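Local structure of hypothetical protein (Neisseria meningitidis, 2O5H) at residues L7-V12 against K51-F56. The protein is of unknown function and belongs to the DUF596 family of uncharacterised conserved bacterial proteins. Numbering follows the deposited sequence.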
ATOM      1  N   LEU A   7      14.609  24.649   1.256  1.00 38.66           N
ATOM      2  CA  LEU A   7      15.807  24.917   2.069  1.00 36.39           C
ATOM      3  C   LEU A   7      15.825  24.013   3.295  1.00 36.41           C
ATOM      4  O   LEU A   7      16.797  23.320   3.549  1.00 34.90           O
ATOM      5  CB  LEU A   7      15.834  26.371   2.516  1.00 36.35           C
ATOM      6  CG  LEU A   7      16.854  26.776   3.601  1.00 35.99           C
ATOM      7  CD1 LEU A   7      18.284  26.575   3.131  1.00 35.22           C
ATOM      8  CD2 LEU A   7      16.613  28.227   4.080  1.00 35.95           C
ATOM      9  N   ASN A   8      14.717  23.994   4.029  1.00 37.08           N
ATOM     10  CA  ASN A   8      14.668  23.268   5.292  1.00 38.83           C
ATOM     11  C   ASN A   8      14.714  21.753   5.176  1.00 38.45           C
ATOM     12  O   ASN A   8      15.082  21.081   6.134  1.00 39.30           O
ATOM     13  CB  ASN A   8      13.447  23.693   6.102  1.00 39.97           C
ATOM     14  CG  ASN A   8      13.747  24.868   6.971  1.00 42.99           C
ATOM     15  OD1 ASN A   8      13.197  25.948   6.769  1.00 48.99           O
ATOM     16  ND2 ASN A   8      14.656  24.692   7.930  1.00 45.18           N
ATOM     17  N   ASN A   9      14.354  21.238   4.007  1.00 37.87           N
ATOM     18  CA  ASN A   9      14.229  19.798   3.760  1.00 39.12           C
ATOM     19  C   ASN A   9      15.312  19.223   2.826  1.00 38.81           C
ATOM     20  O   ASN A   9      15.291  18.046   2.482  1.00 38.36           O
ATOM     21  CB  ASN A   9      12.851  19.526   3.187  1.00 39.85           C
ATOM     22  CG  ASN A   9      11.749  19.710   4.223  1.00 43.53           C
ATOM     23  OD1 ASN A   9      11.831  19.207   5.348  1.00 47.13           O
ATOM     24  ND2 ASN A   9      10.684  20.397   3.827  1.00 50.40           N
ATOM     25  N   HIS A  10      16.246  20.074   2.431  1.00 37.38           N
ATOM     26  CA  HIS A  10      17.388  19.718   1.572  1.00 37.08           C
ATOM     27  C   HIS A  10      18.121  18.450   2.043  1.00 37.25           C
ATOM     28  O   HIS A  10      18.464  17.582   1.228  1.00 36.87           O
ATOM     29  CB  HIS A  10      18.374  20.893   1.542  1.00 37.37           C
ATOM     30  CG  HIS A  10      19.698  20.575   0.903  1.00 35.62           C
ATOM     31  ND1 HIS A  10      19.962  20.838  -0.424  1.00 36.22           N
ATOM     32  CD2 HIS A  10      20.830  20.028   1.405  1.00 33.18           C
ATOM     33  CE1 HIS A  10      21.192  20.461  -0.713  1.00 34.55           C
ATOM     34  NE2 HIS A  10      21.736  19.953   0.376  1.00 37.05           N
ATOM     35  N   ASP A  11      18.368  18.366   3.350  1.00 36.71           N
ATOM     36  CA  ASP A  11      19.116  17.265   3.942  1.00 37.82           C
ATOM     37  C   ASP A  11      18.347  15.938   3.848  1.00 37.35           C
ATOM     38  O   ASP A  11      18.914  14.908   3.502  1.00 37.19           O
ATOM     39  CB  ASP A  11      19.445  17.617   5.398  1.00 39.35           C
ATOM     40  CG  ASP A  11      19.939  16.430   6.202  1.00 42.31           C
ATOM     41  OD1 ASP A  11      20.996  15.874   5.864  1.00 44.27           O
ATOM     42  OD2 ASP A  11      19.259  16.056   7.181  1.00 48.60           O
ATOM     43  N   VAL A  12      17.054  15.971   4.134  1.00 36.58           N
ATOM     44  CA  VAL A  12      16.214  14.760   4.051  1.00 37.60           C
ATOM     45  C   VAL A  12      16.147  14.309   2.604  1.00 37.95           C
ATOM     46  O   VAL A  12      16.230  13.115   2.297  1.00 38.40           O
ATOM     47  CB  VAL A  12      14.794  15.023   4.627  1.00 38.00           C
ATOM     48  CG1 VAL A  12      13.976  13.768   4.661  1.00 36.09           C
ATOM     49  CG2 VAL A  12      14.930  15.574   6.040  1.00 42.40           C
ATOM     50  N   LYS A  51       9.070  11.612   6.724  1.00 31.32           N
ATOM     51  CA  LYS A  51       8.326  10.632   5.929  1.00 33.30           C
ATOM     52  C   LYS A  51       7.547  11.320   4.808  1.00 32.36           C
ATOM     53  O   LYS A  51       7.575  10.870   3.664  1.00 33.27           O
ATOM     54  CB  LYS A  51       7.397   9.799   6.818  1.00 32.11           C
ATOM     55  CG  LYS A  51       8.118   8.682   7.571  1.00 34.39           C
ATOM     56  CD  LYS A  51       7.136   7.860   8.380  1.00 32.66           C
ATOM     57  CE  LYS A  51       6.861   8.633   9.695  1.00 36.30           C
ATOM     58  NZ  LYS A  51       6.408   7.808  10.800  1.00 40.55           N
ATOM     59  N   THR A  52       6.876  12.412   5.147  1.00 33.03           N
ATOM     60  CA  THR A  52       6.102  13.218   4.165  1.00 32.81           C
ATOM     61  C   THR A  52       7.036  13.707   3.024  1.00 33.04           C
ATOM     62  O   THR A  52       6.690  13.654   1.858  1.00 33.16           O
ATOM     63  CB  THR A  52       5.430  14.438   4.856  1.00 32.33           C
ATOM     64  OG1 THR A  52       4.428  13.983   5.781  1.00 33.61           O
ATOM     65  CG2 THR A  52       4.748  15.344   3.820  1.00 32.71           C
ATOM     66  N   GLU A  53       8.219  14.177   3.367  1.00 32.20           N
ATOM     67  CA  GLU A  53       9.199  14.592   2.332  1.00 32.93           C
ATOM     68  C   GLU A  53       9.642  13.426   1.429  1.00 32.71           C
ATOM     69  O   GLU A  53       9.744  13.581   0.228  1.00 32.31           O
ATOM     70  CB  GLU A  53      10.438  15.240   2.964  1.00 32.97           C
ATOM     71  CG  GLU A  53      10.154  16.629   3.597  1.00 38.84           C
ATOM     72  CD  GLU A  53       9.345  17.557   2.686  1.00 44.60           C
ATOM     73  OE1 GLU A  53       9.773  17.782   1.515  1.00 45.75           O
ATOM     74  OE2 GLU A  53       8.289  18.073   3.165  1.00 47.90           O
ATOM     75  N   ALA A  54       9.878  12.267   2.025  1.00 32.44           N
ATOM     76  CA  ALA A  54      10.201  11.039   1.298  1.00 32.47           C
ATOM     77  C   ALA A  54       9.049  10.638   0.373  1.00 32.87           C
ATOM     78  O   ALA A  54       9.259  10.331  -0.840  1.00 33.83           O
ATOM     79  CB  ALA A  54      10.480   9.936   2.281  1.00 31.43           C
ATOM     80  N   PHE A  55       7.838  10.648   0.925  1.00 32.26           N
ATOM     81  CA  PHE A  55       6.694  10.361   0.108  1.00 32.80           C
ATOM     82  C   PHE A  55       6.650  11.229  -1.157  1.00 32.35           C
ATOM     83  O   PHE A  55       6.465  10.709  -2.256  1.00 33.19           O
ATOM     84  CB  PHE A  55       5.388  10.464   0.905  1.00 32.23           C
ATOM     85  CG  PHE A  55       4.150  10.339   0.036  1.00 33.88           C
ATOM     86  CD1 PHE A  55       3.561   9.090  -0.184  1.00 36.06           C
ATOM     87  CD2 PHE A  55       3.570  11.485  -0.553  1.00 33.80           C
ATOM     88  CE1 PHE A  55       2.410   8.965  -0.972  1.00 34.20           C
ATOM     89  CE2 PHE A  55       2.436  11.367  -1.356  1.00 33.01           C
ATOM     90  CZ  PHE A  55       1.861  10.116  -1.564  1.00 34.69           C
ATOM     91  N   PHE A  56       6.799  12.543  -1.012  1.00 32.49           N
ATOM     92  CA  PHE A  56       6.699  13.442  -2.159  1.00 32.58           C
ATOM     93  C   PHE A  56       7.835  13.286  -3.148  1.00 32.99           C
ATOM     94  O   PHE A  56       7.640  13.512  -4.342  1.00 33.01           O
ATOM     95  CB  PHE A  56       6.511  14.913  -1.707  1.00 33.48           C
ATOM     96  CG  PHE A  56       5.110  15.201  -1.262  1.00 36.00           C
ATOM     97  CD1 PHE A  56       4.044  15.071  -2.178  1.00 36.14           C
ATOM     98  CD2 PHE A  56       4.823  15.514   0.058  1.00 33.52           C
ATOM     99  CE1 PHE A  56       2.737  15.294  -1.776  1.00 39.25           C
ATOM    100  CE2 PHE A  56       3.456  15.755   0.470  1.00 35.99           C
ATOM    101  CZ  PHE A  56       2.442  15.656  -0.449  1.00 36.23           C
TER
HETATM  102  O   HOH W   1      10.052  20.192   0.433  1.00 40.10           O
HETATM  103  O   HOH W   2       8.184  19.912   5.446  1.00 42.30           O
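The side-chain amide of Asn9 lies flat on one face of the Glu53 carboxylate. The two planes are only 6° apart, so this is a face-to-face stack. Asn9 ND2 sits over the carboxylate carbon, 3.3 Å from Glu53 CD. At the other end of the amide, Asn9 OD1 rests 3.5 Å from Glu53 CG. The stacked position gives Asn9 ND2 a poor angle to Glu53 OE2, and the pair is not hydrogen-bonded directly. Two waters link the groups instead. One accepts from Asn9 ND2 at 3.0 Å and donates to Glu53 OE2 at 2.9 Å. The other donates to Glu53 OE1 at 2.7 Å, while its bond from Asn9 ND2 is weak. Each carboxylate oxygen thus receives a water, and both waters lead back to the same amide nitrogen. Glu53 OE2 also forms a salt bridge with Arg89, which fixes the carboxylate from the helix 81-91 side and probably favours its charged form. The Glu53 chain is bent at chi2 (-47°), and its carboxylate lies face to face with the amide. The two side chains cross at about a right angle. Beside this polar stack, Val12 adds an apolar touch. Its CG1 lies 4.2 Å from Glu53 CB, and this pair too meets nearly at right angles. Val12 and Glu53 are also where the backbones come nearest, with CA atoms 7.2 Å apart. The contact is small but buried, and it joins helix 3-16 to helix 48-64. Asn9 also touches Glu49 and Val12 touches Glu50, both on helix 48-64, and Phe44 in a loop packs on Val12. Helix 48-64 thus meets helix 3-16 through Glu53, helix 34-41 through Phe55, and helix 81-91 through Phe56 and the Glu53–Arg89 salt bridge.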